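Local coordinates for transcriptional regulator, LacI family (Lactobacillus brevis, PDB 3JY6), which is a LacI-family transcriptional regulator that probably binds DNA at regulatory sites to control transcription, at residues T116-Q124 against D207-G215; Y123-S131 against V168-N179. All coordinates share one frame; numbering follows the deposited sequence.

Contact 1: T116-Q124 against D207-G215; sequences TAFRQQGYQ and DNQTVTATG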
ATOM      1  N   THR A 116     -11.801  26.501   4.189  1.00 22.08           N
ATOM      2  CA  THR A 116     -12.126  27.594   5.094  1.00 22.79           C
ATOM      3  C   THR A 116     -11.021  27.784   6.120  1.00 22.92           C
ATOM      4  O   THR A 116     -10.610  28.910   6.399  1.00 23.86           O
ATOM      5  CB  THR A 116     -13.481  27.332   5.792  1.00 24.08           C
ATOM      6  OG1 THR A 116     -14.526  27.459   4.818  1.00 27.04           O
ATOM      7  CG2 THR A 116     -13.723  28.325   6.948  1.00 22.11           C
ATOM      8  N   ALA A 117     -10.529  26.680   6.674  1.00 23.08           N
ATOM      9  CA  ALA A 117      -9.456  26.742   7.661  1.00 23.08           C
ATOM     10  C   ALA A 117      -8.214  27.380   7.048  1.00 23.78           C
ATOM     11  O   ALA A 117      -7.509  28.142   7.712  1.00 24.68           O
ATOM     12  CB  ALA A 117      -9.126  25.347   8.160  1.00 23.90           C
ATOM     13  N   PHE A 118      -7.945  27.061   5.782  1.00 23.13           N
ATOM     14  CA  PHE A 118      -6.782  27.613   5.090  1.00 22.91           C
ATOM     15  C   PHE A 118      -6.956  29.084   4.722  1.00 22.86           C
ATOM     16  O   PHE A 118      -5.997  29.849   4.767  1.00 23.22           O
ATOM     17  CB  PHE A 118      -6.448  26.774   3.852  1.00 18.56           C
ATOM     18  CG  PHE A 118      -5.543  25.617   4.154  1.00 19.34           C
ATOM     19  CD1 PHE A 118      -4.193  25.836   4.413  1.00 17.44           C
ATOM     20  CD2 PHE A 118      -6.051  24.320   4.272  1.00 18.30           C
ATOM     21  CE1 PHE A 118      -3.359  24.786   4.795  1.00 19.27           C
ATOM     22  CE2 PHE A 118      -5.230  23.258   4.654  1.00 18.16           C
ATOM     23  CZ  PHE A 118      -3.878  23.487   4.919  1.00 18.52           C
ATOM     24  N   ARG A 119      -8.176  29.478   4.373  1.00 25.58           N
ATOM     25  CA  ARG A 119      -8.460  30.872   4.033  1.00 27.22           C
ATOM     26  C   ARG A 119      -8.217  31.768   5.243  1.00 27.22           C
ATOM     27  O   ARG A 119      -7.668  32.856   5.117  1.00 25.96           O
ATOM     28  CB  ARG A 119      -9.915  31.024   3.596  1.00 28.00           C
ATOM     29  CG  ARG A 119     -10.158  30.672   2.153  1.00 33.65           C
ATOM     30  CD  ARG A 119     -10.199  31.933   1.314  1.00 36.65           C
ATOM     31  NE  ARG A 119     -11.520  32.563   1.340  1.00 39.90           N
ATOM     32  CZ  ARG A 119     -11.782  33.762   0.830  1.00 40.74           C
ATOM     33  NH1 ARG A 119     -10.809  34.467   0.263  1.00 41.57           N
ATOM     34  NH2 ARG A 119     -13.015  34.248   0.869  1.00 40.78           N
ATOM     35  N   GLN A 120      -8.634  31.300   6.416  1.00 27.47           N
ATOM     36  CA  GLN A 120      -8.478  32.074   7.641  1.00 30.14           C
ATOM     37  C   GLN A 120      -7.010  32.314   7.979  1.00 30.54           C
ATOM     38  O   GLN A 120      -6.685  33.210   8.760  1.00 31.06           O
ATOM     39  CB  GLN A 120      -9.203  31.369   8.789  1.00 31.46           C
ATOM     40  CG  GLN A 120     -10.690  31.185   8.495  1.00 35.68           C
ATOM     41  CD  GLN A 120     -11.421  30.384   9.554  1.00 38.01           C
ATOM     42  OE1 GLN A 120     -10.964  29.322   9.976  1.00 39.18           O
ATOM     43  NE2 GLN A 120     -12.572  30.883   9.974  1.00 39.27           N
ATOM     44  N   GLN A 121      -6.122  31.528   7.378  1.00 29.51           N
ATOM     45  CA  GLN A 121      -4.700  31.703   7.626  1.00 29.86           C
ATOM     46  C   GLN A 121      -4.065  32.565   6.544  1.00 28.39           C
ATOM     47  O   GLN A 121      -2.856  32.778   6.553  1.00 26.54           O
ATOM     48  CB  GLN A 121      -3.979  30.355   7.691  1.00 31.92           C
ATOM     49  CG  GLN A 121      -4.500  29.434   8.771  1.00 36.48           C
ATOM     50  CD  GLN A 121      -3.394  28.707   9.515  1.00 40.01           C
ATOM     51  OE1 GLN A 121      -2.569  28.005   8.918  1.00 39.51           O
ATOM     52  NE2 GLN A 121      -3.375  28.870  10.837  1.00 41.89           N
ATOM     53  N   GLY A 122      -4.879  33.039   5.606  1.00 26.66           N
ATOM     54  CA  GLY A 122      -4.356  33.887   4.550  1.00 28.59           C
ATOM     55  C   GLY A 122      -4.282  33.322   3.144  1.00 27.63           C
ATOM     56  O   GLY A 122      -4.204  34.081   2.190  1.00 28.95           O
ATOM     57  N   TYR A 123      -4.286  32.002   3.013  1.00 27.88           N
ATOM     58  CA  TYR A 123      -4.214  31.340   1.714  1.00 27.47           C
ATOM     59  C   TYR A 123      -5.536  31.510   0.960  1.00 27.91           C
ATOM     60  O   TYR A 123      -6.503  30.787   1.209  1.00 29.09           O
ATOM     61  CB  TYR A 123      -3.902  29.853   1.927  1.00 24.87           C
ATOM     62  CG  TYR A 123      -2.626  29.625   2.708  1.00 21.40           C
ATOM     63  CD1 TYR A 123      -1.387  29.703   2.084  1.00 21.53           C
ATOM     64  CD2 TYR A 123      -2.659  29.375   4.084  1.00 21.64           C
ATOM     65  CE1 TYR A 123      -0.206  29.539   2.803  1.00 21.82           C
ATOM     66  CE2 TYR A 123      -1.486  29.213   4.820  1.00 20.57           C
ATOM     67  CZ  TYR A 123      -0.260  29.298   4.172  1.00 22.95           C
ATOM     68  OH  TYR A 123       0.909  29.157   4.882  1.00 23.08           O
ATOM     69  N   GLN A 124      -5.568  32.461   0.034  1.00 28.59           N
ATOM     70  CA  GLN A 124      -6.782  32.753  -0.733  1.00 29.30           C
ATOM     71  C   GLN A 124      -6.824  32.052  -2.089  1.00 27.65           C
ATOM     72  O   GLN A 124      -7.894  31.861  -2.679  1.00 27.76           O
ATOM     73  CB  GLN A 124      -6.882  34.266  -0.961  1.00 32.00           C
ATOM     74  CG  GLN A 124      -6.547  35.103   0.263  1.00 36.75           C
ATOM     75  CD  GLN A 124      -7.737  35.320   1.172  1.00 39.94           C
ATOM     76  OE1 GLN A 124      -8.640  36.100   0.861  1.00 43.33           O
ATOM     77  NE2 GLN A 124      -7.750  34.628   2.300  1.00 43.24           N
ATOM     78  N   ASP A 207       6.608  26.637   1.466  1.00 29.65           N
ATOM     79  CA  ASP A 207       7.278  27.160   2.657  1.00 31.03           C
ATOM     80  C   ASP A 207       6.386  27.517   3.843  1.00 32.06           C
ATOM     81  O   ASP A 207       6.884  28.017   4.854  1.00 32.37           O
ATOM     82  CB  ASP A 207       8.141  28.388   2.306  1.00 32.29           C
ATOM     83  CG  ASP A 207       7.346  29.512   1.660  1.00 32.44           C
ATOM     84  OD1 ASP A 207       6.107  29.547   1.798  1.00 31.48           O
ATOM     85  OD2 ASP A 207       7.980  30.378   1.019  1.00 34.71           O
ATOM     86  N   ASN A 208       5.082  27.277   3.726  1.00 31.73           N
ATOM     87  CA  ASN A 208       4.162  27.573   4.820  1.00 31.34           C
ATOM     88  C   ASN A 208       4.105  29.040   5.217  1.00 30.56           C
ATOM     89  O   ASN A 208       3.861  29.356   6.374  1.00 28.97           O
ATOM     90  CB  ASN A 208       4.532  26.734   6.044  1.00 31.08           C
ATOM     91  CG  ASN A 208       3.775  25.428   6.101  1.00 33.26           C
ATOM     92  OD1 ASN A 208       3.399  24.862   5.069  1.00 30.49           O
ATOM     93  ND2 ASN A 208       3.551  24.933   7.315  1.00 35.00           N
ATOM     94  N   GLN A 209       4.331  29.930   4.258  1.00 31.23           N
ATOM     95  CA  GLN A 209       4.286  31.367   4.508  1.00 29.92           C
ATOM     96  C   GLN A 209       3.590  32.036   3.332  1.00 29.41           C
ATOM     97  O   GLN A 209       2.800  32.967   3.505  1.00 28.18           O
ATOM     98  CB  GLN A 209       5.701  31.922   4.662  1.00 32.73           C
ATOM     99  CG  GLN A 209       6.463  31.318   5.832  1.00 34.50           C
ATOM    100  CD  GLN A 209       7.023  32.367   6.755  1.00 37.38           C
ATOM    101  OE1 GLN A 209       7.872  33.167   6.360  1.00 40.90           O
ATOM    102  NE2 GLN A 209       6.550  32.376   7.998  1.00 39.26           N
ATOM    103  N   THR A 210       3.894  31.554   2.134  1.00 25.98           N
ATOM    104  CA  THR A 210       3.281  32.085   0.927  1.00 26.17           C
ATOM    105  C   THR A 210       2.615  30.940   0.152  1.00 23.92           C
ATOM    106  O   THR A 210       1.648  31.143  -0.585  1.00 22.24           O
ATOM    107  CB  THR A 210       4.336  32.803   0.051  1.00 26.68           C
ATOM    108  OG1 THR A 210       3.711  33.281  -1.146  1.00 32.18           O
ATOM    109  CG2 THR A 210       5.480  31.866  -0.303  1.00 26.23           C
ATOM    110  N   VAL A 211       3.134  29.732   0.355  1.00 21.83           N
ATOM    111  CA  VAL A 211       2.605  28.532  -0.282  1.00 20.07           C
ATOM    112  C   VAL A 211       2.605  27.353   0.685  1.00 19.32           C
ATOM    113  O   VAL A 211       3.643  26.996   1.240  1.00 18.37           O
ATOM    114  CB  VAL A 211       3.449  28.118  -1.494  1.00 21.44           C
ATOM    115  CG1 VAL A 211       2.860  26.857  -2.126  1.00 19.61           C
ATOM    116  CG2 VAL A 211       3.519  29.247  -2.490  1.00 20.36           C
ATOM    117  N   THR A 212       1.442  26.748   0.892  1.00 18.74           N
ATOM    118  CA  THR A 212       1.353  25.585   1.770  1.00 18.85           C
ATOM    119  C   THR A 212       0.679  24.456   0.976  1.00 18.87           C
ATOM    120  O   THR A 212       0.424  24.603  -0.214  1.00 18.57           O
ATOM    121  CB  THR A 212       0.555  25.906   3.072  1.00 17.06           C
ATOM    122  OG1 THR A 212       0.735  24.839   4.007  1.00 17.01           O
ATOM    123  CG2 THR A 212      -0.927  26.060   2.784  1.00 18.97           C
ATOM    124  N   ALA A 213       0.399  23.326   1.610  1.00 17.95           N
ATOM    125  CA  ALA A 213      -0.240  22.236   0.877  1.00 17.57           C
ATOM    126  C   ALA A 213      -0.995  21.304   1.790  1.00 18.78           C
ATOM    127  O   ALA A 213      -0.618  21.107   2.938  1.00 19.83           O
ATOM    128  CB  ALA A 213       0.795  21.447   0.089  1.00 19.02           C
ATOM    129  N   THR A 214      -2.056  20.711   1.255  1.00 18.42           N
ATOM    130  CA  THR A 214      -2.885  19.798   2.005  1.00 18.01           C
ATOM    131  C   THR A 214      -3.515  18.831   1.012  1.00 17.45           C
ATOM    132  O   THR A 214      -3.197  18.848  -0.178  1.00 13.22           O
ATOM    133  CB  THR A 214      -4.003  20.569   2.711  1.00 20.21           C
ATOM    134  OG1 THR A 214      -4.767  19.680   3.543  1.00 19.17           O
ATOM    135  CG2 THR A 214      -4.912  21.218   1.667  1.00 21.41           C
ATOM    136  N   GLY A 215      -4.431  18.013   1.509  1.00 16.53           N
ATOM    137  CA  GLY A 215      -5.112  17.065   0.656  1.00 16.97           C
ATOM    138  C   GLY A 215      -5.686  15.911   1.453  1.00 17.78           C
ATOM    139  O   GLY A 215      -5.545  15.855   2.682  1.00 14.79           O
TER
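OD1 of D207 shapes the turn that meets Y123: it accepts the backbone N of T210 at 3.0 Å, that of Q209, and more weakly that of V211. This Asx turn leads into strand 211-215, an outermost strand of the parallel sheet in one half of a periplasmic-binding-protein fold. The hydroxyl of Y123 lies against the turn, with Y123 OH 3.2 Å from N208 C; the backbone N of Q209 is close to the same oxygen, without a hydrogen bond.

The rest of the contact is aromatic rings on threonine side chains, a worked example of how a helix end is packed on a sheet. Behind G122, which closes helix 107-119 with a Schellman motif, Y123 brings one ring face under T212, whose CG2 sits 3.5 Å from the ring centroid and 10° off the normal, a CH-pi contact. With OG1 anti to the backbone N (chi1 -168°), the T212 methyl is directed at the rings and the hydroxyl is left to donate to N208 OD1 at 2.9 Å, from above the amide plane. K182 makes a cation-pi contact with the Y123 ring. F118 shares the methyl, with CE1 3.4 Å from T212 CG2. Farther along the strand, T214 bonds through OG1 to T230 O, and its CB rests 3.5 Å from CE2 of F118.

Contact 2: Y123-S131 against V168-N179; sequences YQHVVVLTS and VHQRLTQLITQN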
ATOM      1  N   TYR A 123      -4.286  32.002   3.013  1.00 27.88           N
ATOM      2  CA  TYR A 123      -4.214  31.340   1.714  1.00 27.47           C
ATOM      3  C   TYR A 123      -5.536  31.510   0.960  1.00 27.91           C
ATOM      4  O   TYR A 123      -6.503  30.787   1.209  1.00 29.09           O
ATOM      5  CB  TYR A 123      -3.902  29.853   1.927  1.00 24.87           C
ATOM      6  CG  TYR A 123      -2.626  29.625   2.708  1.00 21.40           C
ATOM      7  CD1 TYR A 123      -1.387  29.703   2.084  1.00 21.53           C
ATOM      8  CD2 TYR A 123      -2.659  29.375   4.084  1.00 21.64           C
ATOM      9  CE1 TYR A 123      -0.206  29.539   2.803  1.00 21.82           C
ATOM     10  CE2 TYR A 123      -1.486  29.213   4.820  1.00 20.57           C
ATOM     11  CZ  TYR A 123      -0.260  29.298   4.172  1.00 22.95           C
ATOM     12  OH  TYR A 123       0.909  29.157   4.882  1.00 23.08           O
ATOM     13  N   GLN A 124      -5.568  32.461   0.034  1.00 28.59           N
ATOM     14  CA  GLN A 124      -6.782  32.753  -0.733  1.00 29.30           C
ATOM     15  C   GLN A 124      -6.824  32.052  -2.089  1.00 27.65           C
ATOM     16  O   GLN A 124      -7.894  31.861  -2.679  1.00 27.76           O
ATOM     17  CB  GLN A 124      -6.882  34.266  -0.961  1.00 32.00           C
ATOM     18  CG  GLN A 124      -6.547  35.103   0.263  1.00 36.75           C
ATOM     19  CD  GLN A 124      -7.737  35.320   1.172  1.00 39.94           C
ATOM     20  OE1 GLN A 124      -8.640  36.100   0.861  1.00 43.33           O
ATOM     21  NE2 GLN A 124      -7.750  34.628   2.300  1.00 43.24           N
ATOM     22  N   HIS A 125      -5.651  31.675  -2.581  1.00 26.10           N
ATOM     23  CA  HIS A 125      -5.538  31.035  -3.883  1.00 23.65           C
ATOM     24  C   HIS A 125      -5.364  29.526  -3.764  1.00 23.01           C
ATOM     25  O   HIS A 125      -4.337  29.047  -3.284  1.00 24.01           O
ATOM     26  CB  HIS A 125      -4.357  31.658  -4.625  1.00 24.19           C
ATOM     27  CG  HIS A 125      -4.018  30.986  -5.915  1.00 23.80           C
ATOM     28  ND1 HIS A 125      -2.718  30.731  -6.290  1.00 25.67           N
ATOM     29  CD2 HIS A 125      -4.798  30.522  -6.918  1.00 24.58           C
ATOM     30  CE1 HIS A 125      -2.708  30.135  -7.467  1.00 24.80           C
ATOM     31  NE2 HIS A 125      -3.959  29.996  -7.871  1.00 26.82           N
ATOM     32  N   VAL A 126      -6.366  28.774  -4.206  1.00 20.74           N
ATOM     33  CA  VAL A 126      -6.291  27.324  -4.122  1.00 20.87           C
ATOM     34  C   VAL A 126      -5.982  26.677  -5.464  1.00 20.29           C
ATOM     35  O   VAL A 126      -6.616  26.968  -6.478  1.00 21.02           O
ATOM     36  CB  VAL A 126      -7.599  26.729  -3.572  1.00 19.90           C
ATOM     37  CG1 VAL A 126      -7.402  25.241  -3.269  1.00 20.04           C
ATOM     38  CG2 VAL A 126      -8.027  27.480  -2.326  1.00 14.38           C
ATOM     39  N   VAL A 127      -4.985  25.803  -5.456  1.00 20.10           N
ATOM     40  CA  VAL A 127      -4.572  25.081  -6.646  1.00 19.97           C
ATOM     41  C   VAL A 127      -4.982  23.640  -6.416  1.00 20.31           C
ATOM     42  O   VAL A 127      -4.367  22.921  -5.631  1.00 20.23           O
ATOM     43  CB  VAL A 127      -3.042  25.174  -6.854  1.00 20.78           C
ATOM     44  CG1 VAL A 127      -2.619  24.303  -8.036  1.00 22.64           C
ATOM     45  CG2 VAL A 127      -2.641  26.620  -7.116  1.00 20.96           C
ATOM     46  N   VAL A 128      -6.045  23.231  -7.095  1.00 20.47           N
ATOM     47  CA  VAL A 128      -6.573  21.882  -6.963  1.00 20.62           C
ATOM     48  C   VAL A 128      -5.867  20.897  -7.893  1.00 22.58           C
ATOM     49  O   VAL A 128      -5.815  21.105  -9.105  1.00 23.05           O
ATOM     50  CB  VAL A 128      -8.076  21.858  -7.289  1.00 19.43           C
ATOM     51  CG1 VAL A 128      -8.635  20.471  -7.047  1.00 20.78           C
ATOM     52  CG2 VAL A 128      -8.816  22.900  -6.462  1.00 19.47           C
ATOM     53  N   LEU A 129      -5.316  19.831  -7.323  1.00 22.34           N
ATOM     54  CA  LEU A 129      -4.647  18.795  -8.109  1.00 23.21           C
ATOM     55  C   LEU A 129      -5.544  17.568  -7.989  1.00 24.91           C
ATOM     56  O   LEU A 129      -5.808  17.099  -6.873  1.00 24.99           O
ATOM     57  CB  LEU A 129      -3.258  18.501  -7.547  1.00 19.93           C
ATOM     58  CG  LEU A 129      -2.426  17.417  -8.239  1.00 22.92           C
ATOM     59  CD1 LEU A 129      -2.219  17.755  -9.725  1.00 21.81           C
ATOM     60  CD2 LEU A 129      -1.090  17.286  -7.513  1.00 19.94           C
ATOM     61  N   THR A 130      -6.003  17.032  -9.120  1.00 24.77           N
ATOM     62  CA  THR A 130      -6.927  15.900  -9.062  1.00 25.41           C
ATOM     63  C   THR A 130      -6.951  14.977 -10.286  1.00 27.72           C
ATOM     64  O   THR A 130      -6.413  15.299 -11.352  1.00 28.11           O
ATOM     65  CB  THR A 130      -8.368  16.434  -8.878  1.00 23.03           C
ATOM     66  OG1 THR A 130      -9.287  15.352  -8.726  1.00 24.90           O
ATOM     67  CG2 THR A 130      -8.785  17.237 -10.103  1.00 23.06           C
ATOM     68  N   SER A 131      -7.575  13.816 -10.118  1.00 27.76           N
ATOM     69  CA  SER A 131      -7.751  12.904 -11.237  1.00 29.21           C
ATOM     70  C   SER A 131      -8.986  13.519 -11.893  1.00 30.22           C
ATOM     71  O   SER A 131      -9.719  14.254 -11.238  1.00 29.10           O
ATOM     72  CB  SER A 131      -8.055  11.484 -10.763  1.00 27.59           C
ATOM     73  OG  SER A 131      -6.940  10.926 -10.090  1.00 28.75           O
ATOM     74  N   VAL A 168       2.984  17.192 -15.597  1.00 35.28           N
ATOM     75  CA  VAL A 168       2.094  17.591 -14.505  1.00 32.21           C
ATOM     76  C   VAL A 168       2.842  18.490 -13.524  1.00 30.22           C
ATOM     77  O   VAL A 168       2.324  19.511 -13.081  1.00 28.11           O
ATOM     78  CB  VAL A 168       1.544  16.350 -13.761  1.00 30.95           C
ATOM     79  CG1 VAL A 168       0.773  16.767 -12.507  1.00 30.18           C
ATOM     80  CG2 VAL A 168       0.632  15.568 -14.696  1.00 29.53           C
ATOM     81  N   HIS A 169       4.067  18.100 -13.196  1.00 30.32           N
ATOM     82  CA  HIS A 169       4.909  18.872 -12.294  1.00 30.24           C
ATOM     83  C   HIS A 169       5.014  20.327 -12.770  1.00 31.53           C
ATOM     84  O   HIS A 169       4.654  21.258 -12.054  1.00 32.19           O
ATOM     85  CB  HIS A 169       6.306  18.259 -12.249  1.00 30.82           C
ATOM     86  CG  HIS A 169       7.291  19.050 -11.445  1.00 32.02           C
ATOM     87  ND1 HIS A 169       7.348  18.990 -10.069  1.00 34.75           N
ATOM     88  CD2 HIS A 169       8.265  19.909 -11.823  1.00 31.39           C
ATOM     89  CE1 HIS A 169       8.318  19.774  -9.635  1.00 34.35           C
ATOM     90  NE2 HIS A 169       8.890  20.343 -10.680  1.00 33.77           N
ATOM     91  N   GLN A 170       5.513  20.517 -13.986  1.00 32.63           N
ATOM     92  CA  GLN A 170       5.689  21.855 -14.542  1.00 32.99           C
ATOM     93  C   GLN A 170       4.427  22.708 -14.495  1.00 32.26           C
ATOM     94  O   GLN A 170       4.492  23.911 -14.232  1.00 32.67           O
ATOM     95  CB  GLN A 170       6.220  21.763 -15.980  1.00 33.33           C
ATOM     96  CG  GLN A 170       7.652  21.262 -16.059  1.00 35.84           C
ATOM     97  CD  GLN A 170       8.660  22.253 -15.487  1.00 37.42           C
ATOM     98  OE1 GLN A 170       9.836  21.920 -15.297  1.00 38.95           O
ATOM     99  NE2 GLN A 170       8.208  23.478 -15.222  1.00 36.02           N
ATOM    100  N   ARG A 171       3.276  22.098 -14.742  1.00 31.57           N
ATOM    101  CA  ARG A 171       2.026  22.846 -14.705  1.00 31.38           C
ATOM    102  C   ARG A 171       1.661  23.273 -13.274  1.00 31.05           C
ATOM    103  O   ARG A 171       1.250  24.411 -13.036  1.00 32.35           O
ATOM    104  CB  ARG A 171       0.903  22.005 -15.306  1.00 32.73           C
ATOM    105  CG  ARG A 171      -0.491  22.616 -15.172  1.00 36.22           C
ATOM    106  CD  ARG A 171      -0.627  23.963 -15.888  1.00 38.44           C
ATOM    107  NE  ARG A 171      -2.015  24.430 -15.857  1.00 40.28           N
ATOM    108  CZ  ARG A 171      -2.454  25.525 -16.468  1.00 42.32           C
ATOM    109  NH1 ARG A 171      -1.613  26.281 -17.164  1.00 43.28           N
ATOM    110  NH2 ARG A 171      -3.739  25.857 -16.389  1.00 42.83           N
ATOM    111  N   LEU A 172       1.811  22.357 -12.324  1.00 30.43           N
ATOM    112  CA  LEU A 172       1.494  22.646 -10.929  1.00 29.36           C
ATOM    113  C   LEU A 172       2.320  23.836 -10.457  1.00 28.49           C
ATOM    114  O   LEU A 172       1.812  24.740  -9.799  1.00 27.33           O
ATOM    115  CB  LEU A 172       1.801  21.424 -10.053  1.00 28.16           C
ATOM    116  CG  LEU A 172       1.552  21.556  -8.542  1.00 27.18           C
ATOM    117  CD1 LEU A 172       0.065  21.682  -8.279  1.00 24.80           C
ATOM    118  CD2 LEU A 172       2.118  20.338  -7.825  1.00 26.32           C
ATOM    119  N   THR A 173       3.600  23.815 -10.807  1.00 28.53           N
ATOM    120  CA  THR A 173       4.527  24.876 -10.457  1.00 29.03           C
ATOM    121  C   THR A 173       4.121  26.176 -11.138  1.00 30.88           C
ATOM    122  O   THR A 173       4.380  27.262 -10.625  1.00 32.51           O
ATOM    123  CB  THR A 173       5.945  24.490 -10.883  1.00 29.51           C
ATOM    124  OG1 THR A 173       6.437  23.468 -10.005  1.00 30.75           O
ATOM    125  CG2 THR A 173       6.867  25.695 -10.856  1.00 30.92           C
ATOM    126  N   GLN A 174       3.470  26.061 -12.289  1.00 31.75           N
ATOM    127  CA  GLN A 174       3.033  27.236 -13.034  1.00 32.51           C
ATOM    128  C   GLN A 174       1.825  27.872 -12.347  1.00 31.31           C
ATOM    129  O   GLN A 174       1.779  29.090 -12.134  1.00 31.10           O
ATOM    130  CB  GLN A 174       2.684  26.835 -14.471  1.00 34.43           C
ATOM    131  CG  GLN A 174       2.310  27.985 -15.376  1.00 38.09           C
ATOM    132  CD  GLN A 174       1.921  27.509 -16.757  1.00 41.33           C
ATOM    133  OE1 GLN A 174       2.701  26.841 -17.440  1.00 43.72           O
ATOM    134  NE2 GLN A 174       0.702  27.841 -17.175  1.00 43.50           N
ATOM    135  N   LEU A 175       0.855  27.037 -11.981  1.00 29.66           N
ATOM    136  CA  LEU A 175      -0.363  27.505 -11.327  1.00 27.12           C
ATOM    137  C   LEU A 175      -0.110  28.062  -9.924  1.00 26.48           C
ATOM    138  O   LEU A 175      -0.716  29.053  -9.517  1.00 24.60           O
ATOM    139  CB  LEU A 175      -1.380  26.366 -11.247  1.00 27.50           C
ATOM    140  CG  LEU A 175      -2.070  25.876 -12.525  1.00 27.34           C
ATOM    141  CD1 LEU A 175      -2.810  24.582 -12.244  1.00 26.82           C
ATOM    142  CD2 LEU A 175      -3.031  26.937 -13.023  1.00 28.13           C
ATOM    143  N   ILE A 176       0.778  27.414  -9.181  1.00 25.70           N
ATOM    144  CA  ILE A 176       1.104  27.854  -7.828  1.00 26.28           C
ATOM    145  C   ILE A 176       1.778  29.227  -7.822  1.00 27.21           C
ATOM    146  O   ILE A 176       1.516  30.071  -6.969  1.00 26.35           O
ATOM    147  CB  ILE A 176       2.076  26.858  -7.134  1.00 24.40           C
ATOM    148  CG1 ILE A 176       1.337  25.575  -6.756  1.00 22.76           C
ATOM    149  CG2 ILE A 176       2.693  27.497  -5.886  1.00 24.72           C
ATOM    150  CD1 ILE A 176       2.234  24.538  -6.107  1.00 21.79           C
ATOM    151  N   THR A 177       2.634  29.437  -8.808  1.00 28.77           N
ATOM    152  CA  THR A 177       3.427  30.644  -8.909  1.00 31.02           C
ATOM    153  C   THR A 177       2.915  31.819  -9.752  1.00 32.00           C
ATOM    154  O   THR A 177       3.627  32.817  -9.894  1.00 32.49           O
ATOM    155  CB  THR A 177       4.820  30.256  -9.421  1.00 31.97           C
ATOM    156  OG1 THR A 177       5.761  31.262  -9.054  1.00 35.70           O
ATOM    157  CG2 THR A 177       4.805  30.101 -10.938  1.00 30.03           C
ATOM    158  N   GLN A 178       1.702  31.738 -10.292  1.00 32.35           N
ATOM    159  CA  GLN A 178       1.220  32.830 -11.137  1.00 33.76           C
ATOM    160  C   GLN A 178       1.027  34.184 -10.460  1.00 33.37           C
ATOM    161  O   GLN A 178       1.317  35.216 -11.059  1.00 34.96           O
ATOM    162  CB  GLN A 178      -0.064  32.433 -11.882  1.00 35.55           C
ATOM    163  CG  GLN A 178      -1.254  32.094 -11.018  1.00 40.34           C
ATOM    164  CD  GLN A 178      -2.480  31.746 -11.848  1.00 43.58           C
ATOM    165  OE1 GLN A 178      -2.402  31.638 -13.075  1.00 45.59           O
ATOM    166  NE2 GLN A 178      -3.616  31.561 -11.183  1.00 43.86           N
ATOM    167  N   ASN A 179       0.535  34.209  -9.228  1.00 32.37           N
ATOM    168  CA  ASN A 179       0.362  35.492  -8.562  1.00 31.07           C
ATOM    169  C   ASN A 179       0.917  35.528  -7.135  1.00 29.90           C
ATOM    170  O   ASN A 179       1.540  34.572  -6.671  1.00 28.21           O
ATOM    171  CB  ASN A 179      -1.115  35.930  -8.589  1.00 32.10           C
ATOM    172  CG  ASN A 179      -2.072  34.837  -8.139  1.00 33.91           C
ATOM    173  OD1 ASN A 179      -1.983  34.340  -7.015  1.00 32.48           O
ATOM    174  ND2 ASN A 179      -3.006  34.464  -9.023  1.00 34.77           N
TER
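Strand 125-131 and helix 168-177 run nearly antiparallel, their axes at 165° and 8.7 Å apart at closest approach, the CA atoms of V127 and I176, and of L129 and L172, being the nearest pairs. V127 is the centre of the packing, and its two methyls divide the work. CG1, anti to the backbone N (chi1 175°), meets CD1 of L172 at 3.8 Å and also CB of L175. CG2 packs against the helix backbone, 4.0 Å from CA of I176, and against CG1 of the same residue. L129 continues the apolar surface toward V168, in the N-terminal part of the helical segment, where its CD1 lies 4.2 Å from CG1 of V168 and its other methyl approaches L172 more loosely.

At the opposite end the chemistry turns polar. The imidazole of H125 directs CE1 edge-on at the carbonyl oxygen of L175, 3.1 Å away and in the ring plane. Its two nitrogens are held by the flanking strands, NE2 by D154 OD2 and ND1 by T183 OG1, which fixes the rotation of the ring; the carboxylate probably favours a proton on NE2. Obliquely, and from the same side of the ring plane, come the amides of Q178, its plane 26° from the imidazole, and N179, turned more steeply; neither hydrogen-bonds to the ring. A leucine in place of H125 would probably leave the D154 carboxylate and the T183 hydroxyl without their ring partner. Helix 165-177 leaves strand 152-158 and leads to strand 183-187, passing over strand 125-131 between them, the beta-alpha-beta crossover of a Rossmann-like parallel sheet, as in the periplasmic-binding-protein fold.

How the contacts relate
Both contacts are largely buried and serve the same four-stranded parallel sheet, but on opposite faces. Contact 1 fits the end of helix 107-119 to an outermost strand, and its outer part is a polar turn that reaches the surface; contact 2 lays most of helix 165-177 along an inner strand, with its polar residues at the helix end. Aromatic rings on threonines do the work in the first, branched aliphatic chains in the second. Y123 and Q124 are common to the first segments of both, though Y123 packs only in contact 1. The two also meet directly: V211, turned away from the rings of contact 1, brings CG1 to 3.8 Å from CG2 of I176.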